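Local coordinates for general Secretion Pathway Protein (Vibrio vulnificus, PDB 4G54), which probably binds peptidoglycan through the periplasmic part of the EpsAB fusion protein, a component of the type II secretion system, at residues E35-Y38 with K39-G42; L163-T166 with Q167-E171. All coordinates share one frame; numbering follows the deposited sequence.

Contact 1: residues E35-Y38 with K39-G42; sequences EELY and KLWG
K39 reaches back along the last turns of helix 30-40 to E36, three residues earlier, and its side chain can be followed atom by atom. K39 CB lies 3.3 Å from the carbonyl oxygen E36 O. CG stands anti to the carbonyl carbon (chi1 -65°), which turns the chain back toward the preceding turn and sets K39 CG 3.3 Å from E35 O. From there the chain runs extended: CD passes E36 OE1 at van der Waals distance, CE comes closer to the same oxygen, and NZ ends in a salt bridge, 3.0 Å from E36 OE1. The ammonium meets that oxygen on its syn side, 32° out of the carboxylate plane. E36 comes to meet it because its chain bends at chi2 (68°), laying the carboxylate across the lysine's end. A water accepts from K39 NZ and donates to E36 OE2 at 2.6 Å, and E36 OE2 is also hydrogen-bonded to Y226. Lysine and glutamate both touch F229.

The neighbouring face of the helix is apolar. L37 CD1 and L40 CD2 approach to 4.5 Å over V93, while L37 O lies at the edge of the W41 indole, 3.3 Å from W41 CD1. Both W41 and Y38 bring their rings against F60. At the end of the helix G42, with positive phi, completes a Schellman motif, its N bonded to K39 O at 2.8 Å.

This is a largely buried helix C-terminus in the peptidase C39-like domain, with one ion pair set beside aliphatic and aromatic packing. With its two oxygens shared among an ammonium, a phenol and a water, the buried E36 carboxylate is probably kept ionised and probably held against rotation.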
ATOM      1  N   GLU A  35       1.821  -3.897  12.594  1.00 17.31           N
ATOM      2  CA  GLU A  35       1.854  -5.370  12.588  1.00 19.11           C
ATOM      3  C   GLU A  35       0.549  -5.887  11.950  1.00 19.44           C
ATOM      4  O   GLU A  35       0.576  -6.834  11.131  1.00 20.07           O
ATOM      5  CB  GLU A  35       2.096  -5.946  14.020  1.00 20.39           C
ATOM      6  CG  GLU A  35       2.286  -7.411  13.980  1.00 25.08           C
ATOM      7  CD  GLU A  35       2.436  -8.000  15.374  1.00 35.76           C
ATOM      8  OE1 GLU A  35       2.210  -7.270  16.363  1.00 41.53           O
ATOM      9  OE2 GLU A  35       2.755  -9.203  15.446  1.00 44.20           O
ATOM     10  N   GLU A  36      -0.603  -5.315  12.277  1.00 19.10           N
ATOM     11  CA  GLU A  36      -1.854  -5.736  11.687  1.00 19.76           C
ATOM     12  C   GLU A  36      -1.897  -5.420  10.170  1.00 18.25           C
ATOM     13  O   GLU A  36      -2.417  -6.214   9.373  1.00 18.63           O
ATOM     14  CB  GLU A  36      -3.019  -5.031  12.442  1.00 21.59           C
ATOM     15  CG  GLU A  36      -4.428  -5.705  12.200  1.00 24.72           C
ATOM     16  CD  GLU A  36      -4.550  -7.078  12.824  1.00 26.20           C
ATOM     17  OE1 GLU A  36      -3.652  -7.500  13.644  1.00 25.70           O
ATOM     18  OE2 GLU A  36      -5.606  -7.701  12.525  1.00 26.60           O
ATOM     19  N   LEU A  37      -1.452  -4.209   9.824  1.00 17.04           N
ATOM     20  CA  LEU A  37      -1.508  -3.836   8.391  1.00 15.93           C
ATOM     21  C   LEU A  37      -0.646  -4.757   7.551  1.00 17.48           C
ATOM     22  O   LEU A  37      -1.055  -5.173   6.461  1.00 17.91           O
ATOM     23  CB  LEU A  37      -1.104  -2.348   8.287  1.00 17.79           C
ATOM     24  CG  LEU A  37      -1.204  -1.757   6.885  1.00 18.44           C
ATOM     25  CD1 LEU A  37      -2.622  -1.880   6.450  1.00 18.60           C
ATOM     26  CD2 LEU A  37      -0.787  -0.252   6.955  1.00 18.29           C
ATOM     27  N   TYR A  38       0.508  -5.180   8.077  1.00 17.39           N
ATOM     28  CA  TYR A  38       1.311  -6.139   7.306  1.00 17.73           C
ATOM     29  C   TYR A  38       0.579  -7.485   7.149  1.00 17.47           C
ATOM     30  O   TYR A  38       0.736  -8.153   6.114  1.00 18.89           O
ATOM     31  CB  TYR A  38       2.622  -6.443   7.999  1.00 17.08           C
ATOM     32  CG  TYR A  38       3.764  -5.495   7.650  1.00 15.41           C
ATOM     33  CD1 TYR A  38       4.184  -4.529   8.535  1.00 18.11           C
ATOM     34  CD2 TYR A  38       4.423  -5.562   6.385  1.00 19.46           C
ATOM     35  CE1 TYR A  38       5.357  -3.683   8.192  1.00 19.49           C
ATOM     36  CE2 TYR A  38       5.435  -4.737   6.038  1.00 19.36           C
ATOM     37  CZ  TYR A  38       5.933  -3.839   6.942  1.00 21.52           C
ATOM     38  OH  TYR A  38       6.982  -3.028   6.583  1.00 23.19           O
ATOM     39  N   LYS A  39      -0.225  -7.883   8.113  1.00 19.48           N
ATOM     40  CA  LYS A  39      -0.911  -9.170   7.936  1.00 20.58           C
ATOM     41  C   LYS A  39      -1.872  -9.115   6.705  1.00 20.62           C
ATOM     42  O   LYS A  39      -2.110 -10.127   6.034  1.00 21.78           O
ATOM     43  CB  LYS A  39      -1.759  -9.473   9.140  1.00 19.87           C
ATOM     44  CG  LYS A  39      -1.017  -9.676  10.400  1.00 24.91           C
ATOM     45  CD  LYS A  39      -2.016 -10.169  11.533  1.00 29.48           C
ATOM     46  CE  LYS A  39      -1.401  -9.882  12.869  1.00 30.79           C
ATOM     47  NZ  LYS A  39      -2.359 -10.198  13.973  1.00 39.14           N
ATOM     48  N   LEU A  40      -2.491  -7.945   6.437  1.00 18.14           N
ATOM     49  CA  LEU A  40      -3.369  -7.784   5.282  1.00 22.05           C
ATOM     50  C   LEU A  40      -2.634  -7.998   3.998  1.00 22.13           C
ATOM     51  O   LEU A  40      -3.235  -8.445   3.019  1.00 24.88           O
ATOM     52  CB  LEU A  40      -3.970  -6.355   5.239  1.00 22.43           C
ATOM     53  CG  LEU A  40      -5.331  -6.150   5.800  1.00 25.69           C
ATOM     54  CD1 LEU A  40      -5.147  -6.260   7.211  1.00 28.82           C
ATOM     55  CD2 LEU A  40      -5.901  -4.761   5.437  1.00 24.81           C
ATOM     56  N   TRP A  41      -1.330  -7.707   3.981  1.00 21.22           N
ATOM     57  CA  TRP A  41      -0.521  -7.988   2.815  1.00 22.36           C
ATOM     58  C   TRP A  41      -0.000  -9.437   2.800  1.00 22.83           C
ATOM     59  O   TRP A  41       0.707  -9.880   1.854  1.00 26.81           O
ATOM     60  CB  TRP A  41       0.648  -6.984   2.761  1.00 20.61           C
ATOM     61  CG  TRP A  41       0.215  -5.581   2.465  1.00 20.27           C
ATOM     62  CD1 TRP A  41      -0.056  -4.633   3.335  1.00 21.95           C
ATOM     63  CD2 TRP A  41       0.065  -5.010   1.161  1.00 20.88           C
ATOM     64  NE1 TRP A  41      -0.393  -3.442   2.707  1.00 20.88           N
ATOM     65  CE2 TRP A  41      -0.312  -3.654   1.340  1.00 21.92           C
ATOM     66  CE3 TRP A  41       0.238  -5.521  -0.131  1.00 20.54           C
ATOM     67  CZ2 TRP A  41      -0.531  -2.755   0.217  1.00 21.32           C
ATOM     68  CZ3 TRP A  41       0.022  -4.656  -1.227  1.00 18.76           C
ATOM     69  CH2 TRP A  41      -0.385  -3.328  -1.028  1.00 21.04           C
ATOM     70  N   GLY A  42      -0.355 -10.226   3.820  1.00 23.12           N
ATOM     71  CA  GLY A  42       0.105 -11.624   3.890  1.00 23.26           C
ATOM     72  C   GLY A  42       1.410 -11.873   4.634  1.00 23.44           C
ATOM     73  O   GLY A  42       1.961 -13.026   4.526  1.00 25.63           O
TER
HETATM   74  O   HOH W   1      -5.503 -10.099  13.611  1.00 28.27           O

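Contact 2: residues L163-T166 with Q167-E171; sequences LKTT and QFNAE
T165 OG1 donates to the carbonyl oxygen Q167 O over 2.8 Å, in the carbonyl plane and on a lone pair, with a C=O...O angle of 122°. The hydroxyl swings anti to its own backbone nitrogen (chi1 -178°), and that rotation carries it to the chain two residues ahead, closing a short turn ahead of helix 170-182. Farther along the bend, N169 ND2 lies 3.7 Å from T165 OG1. The other end of the amide has a stronger task: N169 is the N-cap, its OD1 accepting from the backbone N of L172.

L163 crosses aslant to E171 in the first turn of that helix. Its CD2 packs against the carboxylate carbon, 3.5 Å from E171 CD, with both carboxylate oxygens slightly farther away, while L163 CD1 meets the aliphatic E171 CG at 4.1 Å.

This loop belongs to the putative peptidoglycan-binding domain, where it joins helix 145-158 to helix 170-182. D151 accepts bonds from the backbone N of both L163 and T165, E148 takes the hydroxyl of T166, and F168 is buried between the two helices, against L150 and V176.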
ATOM      1  N   LEU A 163       4.554  -7.303 -21.821  1.00 19.96           N
ATOM      2  CA  LEU A 163       5.344  -7.740 -22.946  1.00 20.16           C
ATOM      3  C   LEU A 163       6.020  -9.082 -22.684  1.00 21.22           C
ATOM      4  O   LEU A 163       6.429  -9.736 -23.711  1.00 23.36           O
ATOM      5  CB  LEU A 163       6.477  -6.724 -23.268  1.00 18.39           C
ATOM      6  CG  LEU A 163       5.904  -5.328 -23.559  1.00 18.07           C
ATOM      7  CD1 LEU A 163       7.100  -4.483 -23.876  1.00 20.54           C
ATOM      8  CD2 LEU A 163       4.956  -5.325 -24.798  1.00 20.42           C
ATOM      9  N   LYS A 164       6.165  -9.506 -21.403  1.00 21.82           N
ATOM     10  CA  LYS A 164       7.032 -10.696 -21.053  1.00 22.10           C
ATOM     11  C   LYS A 164       8.456 -10.426 -21.524  1.00 25.38           C
ATOM     12  O   LYS A 164       9.086 -11.261 -22.198  1.00 27.66           O
ATOM     13  CB  LYS A 164       6.503 -12.042 -21.560  1.00 24.32           C
ATOM     14  CG  LYS A 164       5.070 -12.213 -20.973  1.00 27.68           C
ATOM     15  CD  LYS A 164       4.522 -13.638 -21.331  1.00 34.56           C
ATOM     16  CE  LYS A 164       2.978 -13.641 -21.297  1.00 43.88           C
ATOM     17  NZ  LYS A 164       2.400 -15.046 -21.610  1.00 47.54           N
ATOM     18  N   THR A 165       9.000  -9.285 -21.102  1.00 24.01           N
ATOM     19  CA  THR A 165      10.364  -8.954 -21.546  1.00 23.23           C
ATOM     20  C   THR A 165      11.275  -8.850 -20.309  1.00 22.57           C
ATOM     21  O   THR A 165      10.838  -8.321 -19.284  1.00 24.19           O
ATOM     22  CB  THR A 165      10.342  -7.638 -22.311  1.00 22.28           C
ATOM     23  OG1 THR A 165      11.656  -7.362 -22.776  1.00 23.73           O
ATOM     24  CG2 THR A 165       9.875  -6.439 -21.442  1.00 21.71           C
ATOM     25  N   THR A 166      12.555  -9.257 -20.476  1.00 22.47           N
ATOM     26  CA  THR A 166      13.572  -9.008 -19.526  1.00 24.16           C
ATOM     27  C   THR A 166      14.396  -7.826 -19.942  1.00 22.76           C
ATOM     28  O   THR A 166      15.284  -7.388 -19.207  1.00 23.28           O
ATOM     29  CB  THR A 166      14.557 -10.267 -19.576  1.00 26.43           C
ATOM     30  OG1 THR A 166      13.751 -11.401 -19.260  1.00 32.99           O
ATOM     31  CG2 THR A 166      15.630 -10.138 -18.529  1.00 32.00           C
ATOM     32  N   GLN A 167      14.122  -7.292 -21.112  1.00 21.82           N
ATOM     33  CA  GLN A 167      14.942  -6.192 -21.692  1.00 23.22           C
ATOM     34  C   GLN A 167      14.086  -4.953 -21.766  1.00 18.58           C
ATOM     35  O   GLN A 167      12.943  -4.988 -22.256  1.00 22.15           O
ATOM     36  CB  GLN A 167      15.411  -6.524 -23.137  1.00 25.24           C
ATOM     37  CG  GLN A 167      16.508  -7.542 -23.138  1.00 36.03           C
ATOM     38  CD  GLN A 167      17.890  -6.834 -23.147  1.00 46.05           C
ATOM     39  OE1 GLN A 167      17.968  -5.584 -23.320  1.00 50.99           O
ATOM     40  NE2 GLN A 167      18.985  -7.626 -22.973  1.00 50.92           N
ATOM     41  N   PHE A 168      14.635  -3.827 -21.322  1.00 19.93           N
ATOM     42  CA  PHE A 168      13.911  -2.546 -21.421  1.00 17.61           C
ATOM     43  C   PHE A 168      14.165  -2.118 -22.873  1.00 20.55           C
ATOM     44  O   PHE A 168      15.173  -1.489 -23.224  1.00 21.39           O
ATOM     45  CB  PHE A 168      14.473  -1.538 -20.347  1.00 18.02           C
ATOM     46  CG  PHE A 168      13.622  -0.275 -20.158  1.00 16.00           C
ATOM     47  CD1 PHE A 168      13.086   0.429 -21.230  1.00 19.21           C
ATOM     48  CD2 PHE A 168      13.447   0.200 -18.851  1.00 17.32           C
ATOM     49  CE1 PHE A 168      12.325   1.610 -20.965  1.00 18.38           C
ATOM     50  CE2 PHE A 168      12.680   1.327 -18.588  1.00 17.16           C
ATOM     51  CZ  PHE A 168      12.166   2.110 -19.633  1.00 17.59           C
ATOM     52  N   ASN A 169      13.153  -2.411 -23.694  1.00 18.61           N
ATOM     53  CA  ASN A 169      13.238  -2.160 -25.136  1.00 20.22           C
ATOM     54  C   ASN A 169      12.413  -0.986 -25.600  1.00 18.65           C
ATOM     55  O   ASN A 169      11.811  -0.268 -24.777  1.00 18.43           O
ATOM     56  CB  ASN A 169      12.897  -3.481 -25.881  1.00 21.30           C
ATOM     57  CG  ASN A 169      11.522  -3.992 -25.524  1.00 23.29           C
ATOM     58  OD1 ASN A 169      10.680  -3.253 -25.030  1.00 21.69           O
ATOM     59  ND2 ASN A 169      11.277  -5.289 -25.798  1.00 25.38           N
ATOM     60  N   ALA A 170      12.326  -0.740 -26.895  1.00 19.86           N
ATOM     61  CA  ALA A 170      11.630   0.442 -27.398  1.00 19.56           C
ATOM     62  C   ALA A 170      10.163   0.378 -27.050  1.00 18.90           C
ATOM     63  O   ALA A 170       9.557   1.419 -26.722  1.00 18.33           O
ATOM     64  CB  ALA A 170      11.878   0.574 -28.948  1.00 21.56           C
ATOM     65  N   GLU A 171       9.578  -0.818 -27.084  1.00 18.04           N
ATOM     66  CA  GLU A 171       8.138  -0.911 -26.818  1.00 18.20           C
ATOM     67  C   GLU A 171       7.863  -0.708 -25.327  1.00 17.04           C
ATOM     68  O   GLU A 171       6.898  -0.008 -24.940  1.00 16.56           O
ATOM     69  CB  GLU A 171       7.634  -2.259 -27.300  1.00 20.14           C
ATOM     70  CG  GLU A 171       6.101  -2.289 -27.167  1.00 21.68           C
ATOM     71  CD  GLU A 171       5.417  -3.493 -27.773  1.00 24.70           C
ATOM     72  OE1 GLU A 171       6.145  -4.476 -28.150  1.00 25.45           O
ATOM     73  OE2 GLU A 171       4.146  -3.456 -27.889  1.00 22.98           O
TER

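How the contacts relate
Both contacts are local and lie at helix ends, one at each kind of terminus: contact 1 finishes a helix with a Schellman motif, whereas contact 2 starts one with an asparagine N-cap. They share no element of structure, their centres lying about 33 Å apart; one belongs to the peptidase C39-like domain, the other to the putative peptidoglycan-binding domain. Contact 1 is mostly buried, its centre about 10 Å from that of the chain, and its ion pair joins a buried glutamate to a partly exposed lysine. Contact 2 is a surface contact, its centre about 26 Å from that of the chain, where a hydroxyl-carbonyl bond and acidic side chains of helix 145-158 hold the loop.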